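Local coordinates for kinesin-like protein (Caenorhabditis elegans, PDB 5X3E) that is a kinesin-6 motor protein, Zen4, that probably couples ATP hydrolysis to movement along microtubules, at residues Y230-D235 with G239-R244; E279-S284 with S293-V298. One frame throughout, in Å; residues are numbered along the deposited sequence.

Interaction 1: Y230-D235 with G239-R244; sequences YDLLED and GVLTKR. With SO4 (sulfate ion), chain L.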
loop_
_atom_site.group_PDB
_atom_site.type_symbol
_atom_site.label_atom_id
_atom_site.label_comp_id
_atom_site.label_asym_id
_atom_site.label_seq_id
_atom_site.Cartn_x
_atom_site.Cartn_y
_atom_site.Cartn_z
ATOM N N TYR A 230 4.172 1.532 14.474
ATOM C CA TYR A 230 4.950 2.760 14.576
ATOM C C TYR A 230 4.669 3.682 13.399
ATOM O O TYR A 230 4.533 3.230 12.259
ATOM C CB TYR A 230 6.454 2.470 14.631
ATOM C CG TYR A 230 6.874 1.575 15.765
ATOM C CD1 TYR A 230 7.185 2.105 17.010
ATOM C CD2 TYR A 230 6.956 0.199 15.598
ATOM C CE1 TYR A 230 7.569 1.292 18.055
ATOM C CE2 TYR A 230 7.339 -0.625 16.642
ATOM C CZ TYR A 230 7.643 -0.071 17.868
ATOM O OH TYR A 230 8.023 -0.878 18.919
ATOM N N ASP A 231 4.600 4.980 13.685
ATOM C CA ASP A 231 4.448 6.005 12.660
ATOM C C ASP A 231 5.837 6.484 12.244
ATOM O O ASP A 231 6.506 7.206 12.990
ATOM C CB ASP A 231 3.583 7.152 13.175
ATOM C CG ASP A 231 3.521 8.323 12.209
ATOM O OD1 ASP A 231 3.145 9.436 12.645
ATOM O OD2 ASP A 231 3.828 8.127 11.010
ATOM N N LEU A 232 6.268 6.076 11.048
ATOM C CA LEU A 232 7.568 6.472 10.512
ATOM C C LEU A 232 7.673 7.966 10.236
ATOM O O LEU A 232 8.786 8.456 10.030
ATOM C CB LEU A 232 7.855 5.694 9.228
ATOM C CG LEU A 232 7.788 4.170 9.315
ATOM C CD1 LEU A 232 7.884 3.569 7.926
ATOM C CD2 LEU A 232 8.908 3.663 10.190
ATOM N N LEU A 233 6.550 8.686 10.218
ATOM C CA LEU A 233 6.513 10.124 9.977
ATOM C C LEU A 233 6.344 10.936 11.255
ATOM O O LEU A 233 6.119 12.147 11.183
ATOM C CB LEU A 233 5.393 10.458 8.995
ATOM C CG LEU A 233 5.508 9.721 7.666
ATOM C CD1 LEU A 233 4.382 10.146 6.753
ATOM C CD2 LEU A 233 6.863 9.994 7.041
ATOM N N GLU A 234 6.422 10.292 12.416
ATOM C CA GLU A 234 6.261 10.992 13.684
ATOM C C GLU A 234 7.327 12.067 13.863
ATOM O O GLU A 234 8.475 11.904 13.442
ATOM C CB GLU A 234 6.324 9.983 14.832
ATOM C CG GLU A 234 6.520 10.576 16.223
ATOM C CD GLU A 234 6.781 9.509 17.269
ATOM O OE1 GLU A 234 6.810 9.841 18.475
ATOM O OE2 GLU A 234 6.957 8.335 16.879
ATOM N N ASP A 235 6.934 13.184 14.481
ATOM C CA ASP A 235 7.886 14.202 14.929
ATOM C C ASP A 235 8.571 13.684 16.191
ATOM O O ASP A 235 8.280 14.099 17.315
ATOM C CB ASP A 235 7.186 15.533 15.184
ATOM C CG ASP A 235 6.684 16.180 13.913
ATOM O OD1 ASP A 235 7.329 16.000 12.857
ATOM O OD2 ASP A 235 5.646 16.872 13.969
ATOM N N GLY A 239 13.973 10.678 20.493
ATOM C CA GLY A 239 14.881 9.799 19.788
ATOM C C GLY A 239 14.395 8.372 19.733
ATOM O O GLY A 239 15.192 7.461 19.496
ATOM N N VAL A 240 13.106 8.156 19.990
ATOM C CA VAL A 240 12.462 6.850 19.973
ATOM C C VAL A 240 11.111 7.010 19.290
ATOM O O VAL A 240 10.479 8.066 19.381
ATOM C CB VAL A 240 12.316 6.262 21.394
ATOM C CG1 VAL A 240 11.361 7.114 22.244
ATOM C CG2 VAL A 240 11.865 4.825 21.321
ATOM N N LEU A 241 10.681 5.986 18.558
ATOM C CA LEU A 241 9.360 6.032 17.942
ATOM C C LEU A 241 8.329 5.522 18.942
ATOM O O LEU A 241 8.562 4.529 19.638
ATOM C CB LEU A 241 9.287 5.219 16.646
ATOM C CG LEU A 241 10.009 5.669 15.379
ATOM C CD1 LEU A 241 11.455 5.274 15.468
ATOM C CD2 LEU A 241 9.376 4.973 14.204
ATOM N N THR A 242 7.197 6.212 19.011
ATOM C CA THR A 242 6.135 5.859 19.939
ATOM C C THR A 242 5.291 4.724 19.374
ATOM O O THR A 242 4.923 4.730 18.195
ATOM C CB THR A 242 5.247 7.082 20.188
ATOM O OG1 THR A 242 6.078 8.216 20.483
ATOM C CG2 THR A 242 4.292 6.829 21.352
ATOM N N LYS A 243 4.967 3.754 20.224
ATOM C CA LYS A 243 4.035 2.716 19.814
ATOM C C LYS A 243 2.671 3.343 19.559
ATOM O O LYS A 243 2.255 4.274 20.253
ATOM C CB LYS A 243 3.931 1.632 20.886
ATOM C CG LYS A 243 5.242 0.936 21.205
ATOM C CD LYS A 243 5.017 -0.257 22.122
ATOM C CE LYS A 243 6.340 -0.859 22.592
ATOM N NZ LYS A 243 7.384 -0.860 21.520
ATOM N N ARG A 244 1.974 2.838 18.552
ATOM C CA ARG A 244 0.716 3.430 18.131
ATOM C C ARG A 244 -0.379 2.377 18.135
ATOM O O ARG A 244 -0.129 1.192 17.896
ATOM C CB ARG A 244 0.842 4.049 16.750
ATOM C CG ARG A 244 1.904 5.126 16.632
ATOM C CD ARG A 244 1.559 6.355 17.462
ATOM N NE ARG A 244 2.599 7.378 17.363
ATOM C CZ ARG A 244 2.597 8.523 18.039
ATOM N NH1 ARG A 244 1.606 8.802 18.874
ATOM N NH2 ARG A 244 3.590 9.391 17.880
HETATM S S SO4 L . 5.690 4.142 24.153
HETATM O O1 SO4 L . 6.446 4.172 22.906
HETATM O O2 SO4 L . 4.893 2.917 24.210
HETATM O O3 SO4 L . 6.620 4.163 25.278
HETATM O O4 SO4 L . 4.822 5.316 24.231
HETATM O O HOH W 1 5.019 6.496 16.039
#
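Glu-234 and Thr-242 are joined by two hydrogen bonds, one carboxylate holding two neighbouring pieces of chain together. With CG anti to the backbone N (chi1 165°) and the chain extended beyond it, Glu-234 reaches across to the other segment. Its OE2 receives the backbone N of Thr-242 at 3.0 Å on the syn lone pair, and the N-H is nearly straight on at 168°. OE1 takes the hydroxyl OG1 of the same threonine at 2.7 Å, on the syn side but somewhat out of the carboxylate plane. A longer salt bridge adds Arg-244, whose NH2 lies 3.3 Å from Glu-234 OE1; the carboxylate and guanidinium planes are 68° apart, so the two groups do not pair flat. Thr-242 CB lies above one guanidinium face, toward its rim.

Glu-234 and Thr-242 belong to the loop of the beta hairpin formed by strands 228-231 and 243-248. The loop starts with a type I turn from Asp-231 to Glu-234, reinforced by an Asx turn in which Asp-231 OD2 accepts the N of Leu-233. Asp-231 OD1 is turned to the backbone of Lys-260. A water accepts from Asp-231 N and from Arg-244 NE, and also lies 2.8 Å from both Glu-234 OE2 and Thr-242 O, bridging the segments beside the carboxylate.

Apolar packing is carried by Leu-241. Its CB meets Tyr-230 CD1 at 3.8 Å, the two side chains crossing at about a right angle, while its CD2 reaches Leu-232 CD2. Tyr-230 and Lys-243 run side by side instead; a bend at the chain's end brings Lys-243 NZ to the ring edge, where it donates to Tyr-230 OH at 2.7 Å. Tyr-228 offers the same lysine a cation-pi contact. Lys-243 N binds sulfate O1 at 3.1 Å; this ion is probably from the crystallisation liquor.

Interaction 2: E279-S284 with S293-V298; sequences ERRRVS and SRSHSV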
loop_
_atom_site.group_PDB
_atom_site.type_symbol
_atom_site.label_atom_id
_atom_site.label_comp_id
_atom_site.label_asym_id
_atom_site.label_seq_id
_atom_site.Cartn_x
_atom_site.Cartn_y
_atom_site.Cartn_z
ATOM N N GLU A 279 14.107 6.510 6.349
ATOM C CA GLU A 279 15.152 6.783 7.336
ATOM C C GLU A 279 14.753 6.279 8.720
ATOM O O GLU A 279 15.572 5.683 9.430
ATOM C CB GLU A 279 15.461 8.279 7.392
ATOM C CG GLU A 279 16.080 8.868 6.137
ATOM C CD GLU A 279 16.556 10.301 6.342
ATOM O OE1 GLU A 279 17.177 10.585 7.388
ATOM O OE2 GLU A 279 16.299 11.150 5.463
ATOM N N ARG A 280 13.500 6.505 9.126
ATOM C CA ARG A 280 13.044 5.949 10.400
ATOM C C ARG A 280 12.910 4.436 10.337
ATOM O O ARG A 280 13.212 3.743 11.316
ATOM C CB ARG A 280 11.707 6.550 10.834
ATOM C CG ARG A 280 11.758 7.870 11.582
ATOM C CD ARG A 280 12.172 9.064 10.772
ATOM N NE ARG A 280 12.216 10.236 11.641
ATOM C CZ ARG A 280 11.195 11.064 11.831
ATOM N NH1 ARG A 280 10.049 10.858 11.200
ATOM N NH2 ARG A 280 11.323 12.101 12.648
ATOM N N ARG A 281 12.469 3.903 9.199
ATOM C CA ARG A 281 12.273 2.462 9.100
ATOM C C ARG A 281 13.565 1.688 9.312
ATOM O O ARG A 281 13.514 0.514 9.689
ATOM C CB ARG A 281 11.663 2.100 7.746
ATOM C CG ARG A 281 11.102 0.696 7.699
ATOM C CD ARG A 281 10.797 0.263 6.287
ATOM N NE ARG A 281 11.859 -0.623 5.851
ATOM C CZ ARG A 281 12.945 -0.223 5.205
ATOM N NH1 ARG A 281 13.120 1.057 4.903
ATOM N NH2 ARG A 281 13.870 -1.110 4.879
ATOM N N ARG A 282 14.714 2.327 9.105
ATOM C CA ARG A 282 16.022 1.696 9.220
ATOM C C ARG A 282 16.556 1.671 10.650
ATOM O O ARG A 282 17.665 1.173 10.871
ATOM C CB ARG A 282 17.025 2.405 8.300
ATOM C CG ARG A 282 16.677 2.256 6.824
ATOM C CD ARG A 282 17.642 2.981 5.897
ATOM N NE ARG A 282 17.161 2.938 4.520
ATOM C CZ ARG A 282 17.245 1.874 3.726
ATOM N NH1 ARG A 282 17.794 0.751 4.170
ATOM N NH2 ARG A 282 16.770 1.930 2.490
ATOM N N VAL A 283 15.794 2.164 11.623
ATOM C CA VAL A 283 16.206 2.163 13.024
ATOM C C VAL A 283 15.855 0.805 13.620
ATOM O O VAL A 283 14.695 0.527 13.927
ATOM C CB VAL A 283 15.543 3.300 13.799
ATOM C CG1 VAL A 283 15.945 3.244 15.256
ATOM C CG2 VAL A 283 15.946 4.628 13.201
ATOM N N SER A 284 16.869 -0.040 13.784
ATOM C CA SER A 284 16.711 -1.362 14.369
ATOM C C SER A 284 16.610 -1.274 15.892
ATOM O O SER A 284 16.859 -0.231 16.503
ATOM C CB SER A 284 17.882 -2.262 13.971
ATOM O OG SER A 284 17.828 -3.510 14.645
ATOM N N SER A 293 12.567 -6.712 5.238
ATOM C CA SER A 293 12.054 -8.046 5.486
ATOM C C SER A 293 11.711 -8.283 6.950
ATOM O O SER A 293 11.024 -9.262 7.260
ATOM C CB SER A 293 13.084 -9.078 5.038
ATOM O OG SER A 293 14.306 -8.890 5.734
ATOM N N ARG A 294 12.178 -7.429 7.854
ATOM C CA ARG A 294 11.911 -7.619 9.271
ATOM C C ARG A 294 10.611 -6.970 9.731
ATOM O O ARG A 294 10.192 -7.207 10.870
ATOM C CB ARG A 294 13.082 -7.068 10.094
ATOM C CG ARG A 294 14.424 -7.734 9.796
ATOM C CD ARG A 294 15.583 -6.997 10.464
ATOM N NE ARG A 294 15.510 -7.046 11.920
ATOM C CZ ARG A 294 16.411 -6.506 12.735
ATOM N NH1 ARG A 294 17.470 -5.873 12.245
ATOM N NH2 ARG A 294 16.257 -6.604 14.049
ATOM N N SER A 295 9.955 -6.173 8.886
ATOM C CA SER A 295 8.742 -5.475 9.296
ATOM C C SER A 295 7.819 -5.286 8.102
ATOM O O SER A 295 8.221 -5.451 6.948
ATOM C CB SER A 295 9.060 -4.111 9.928
ATOM O OG SER A 295 9.746 -3.276 9.011
ATOM N N HIS A 296 6.572 -4.926 8.396
ATOM C CA HIS A 296 5.602 -4.553 7.374
ATOM C C HIS A 296 5.568 -3.034 7.276
ATOM O O HIS A 296 5.460 -2.344 8.295
ATOM C CB HIS A 296 4.197 -5.077 7.695
ATOM C CG HIS A 296 4.149 -6.520 8.090
ATOM N ND1 HIS A 296 4.361 -7.548 7.195
ATOM C CD2 HIS A 296 3.883 -7.109 9.282
ATOM C CE1 HIS A 296 4.237 -8.706 7.821
ATOM N NE2 HIS A 296 3.948 -8.467 9.088
ATOM N N SER A 297 5.661 -2.513 6.059
ATOM C CA SER A 297 5.615 -1.075 5.838
ATOM C C SER A 297 4.328 -0.720 5.108
ATOM O O SER A 297 4.011 -1.311 4.068
ATOM C CB SER A 297 6.839 -0.600 5.051
ATOM O OG SER A 297 6.956 -1.312 3.843
ATOM N N VAL A 298 3.605 0.261 5.640
ATOM C CA VAL A 298 2.275 0.619 5.160
ATOM C C VAL A 298 2.310 2.079 4.735
ATOM O O VAL A 298 2.404 2.982 5.578
ATOM C CB VAL A 298 1.200 0.378 6.228
ATOM C CG1 VAL A 298 -0.180 0.714 5.683
ATOM C CG2 VAL A 298 1.259 -1.066 6.723
#
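At switch I, the nucleotide-sensing loop of kinesin motors, Ser-284 and Arg-294 meet where the chain leaving helix 267-281 comes up to the approach to strand 296-307. Arg-294 NH1 gives Ser-284 OG a weak hydrogen bond, 3.4 Å long and bent to 129°, with the hydroxyl placed obliquely to the guanidinium. A bend at chi3 (65°) turns that group toward the serine. The stronger partner of Arg-294 is Glu-352 on helix 350-375, which forms a salt bridge with NE. Replacing Arg-294 with a leucine would probably leave Glu-352 without its opposite charge and Ser-284 without this donor.

Ser-292 to His-296 spell the SSRSH signature of switch I; Ser-295 within it and Ser-297 just after it point toward the helix. Arg-281, the last residue of that helix, lays its aliphatic part alongside them: CD lies 4.2 Å from Ser-297 CB, and CG approaches Ser-295 OG. These are loose van der Waals contacts, for the polar ends are engaged elsewhere. Arg-281 NH1 forms a salt bridge with Glu-278, and Ser-295 OG is hydrogen-bonded to Glu-223 OE2 on strand 213-225.

Arg-280 links interactions 1 and 2, whose centres are about 11 Å apart. Sitting beside the contact residue Arg-281, it turns back to the hairpin turn: its NH1 lies 3.0 Å from Leu-232 O, a probable hydrogen bond, with a weak one to Glu-234 O. Leu-232 CD2 also packs 3.7 Å from Arg-281 N. Glu-223 of strand 213-225 is shared by both: its backbone is hydrogen-bonded to that of Tyr-230 and its carboxylate to Ser-295 OG. Interaction 2 is probably the closer to the nucleotide site, since Arg-281 lies near, without touching, residues that match a P-loop (Walker A).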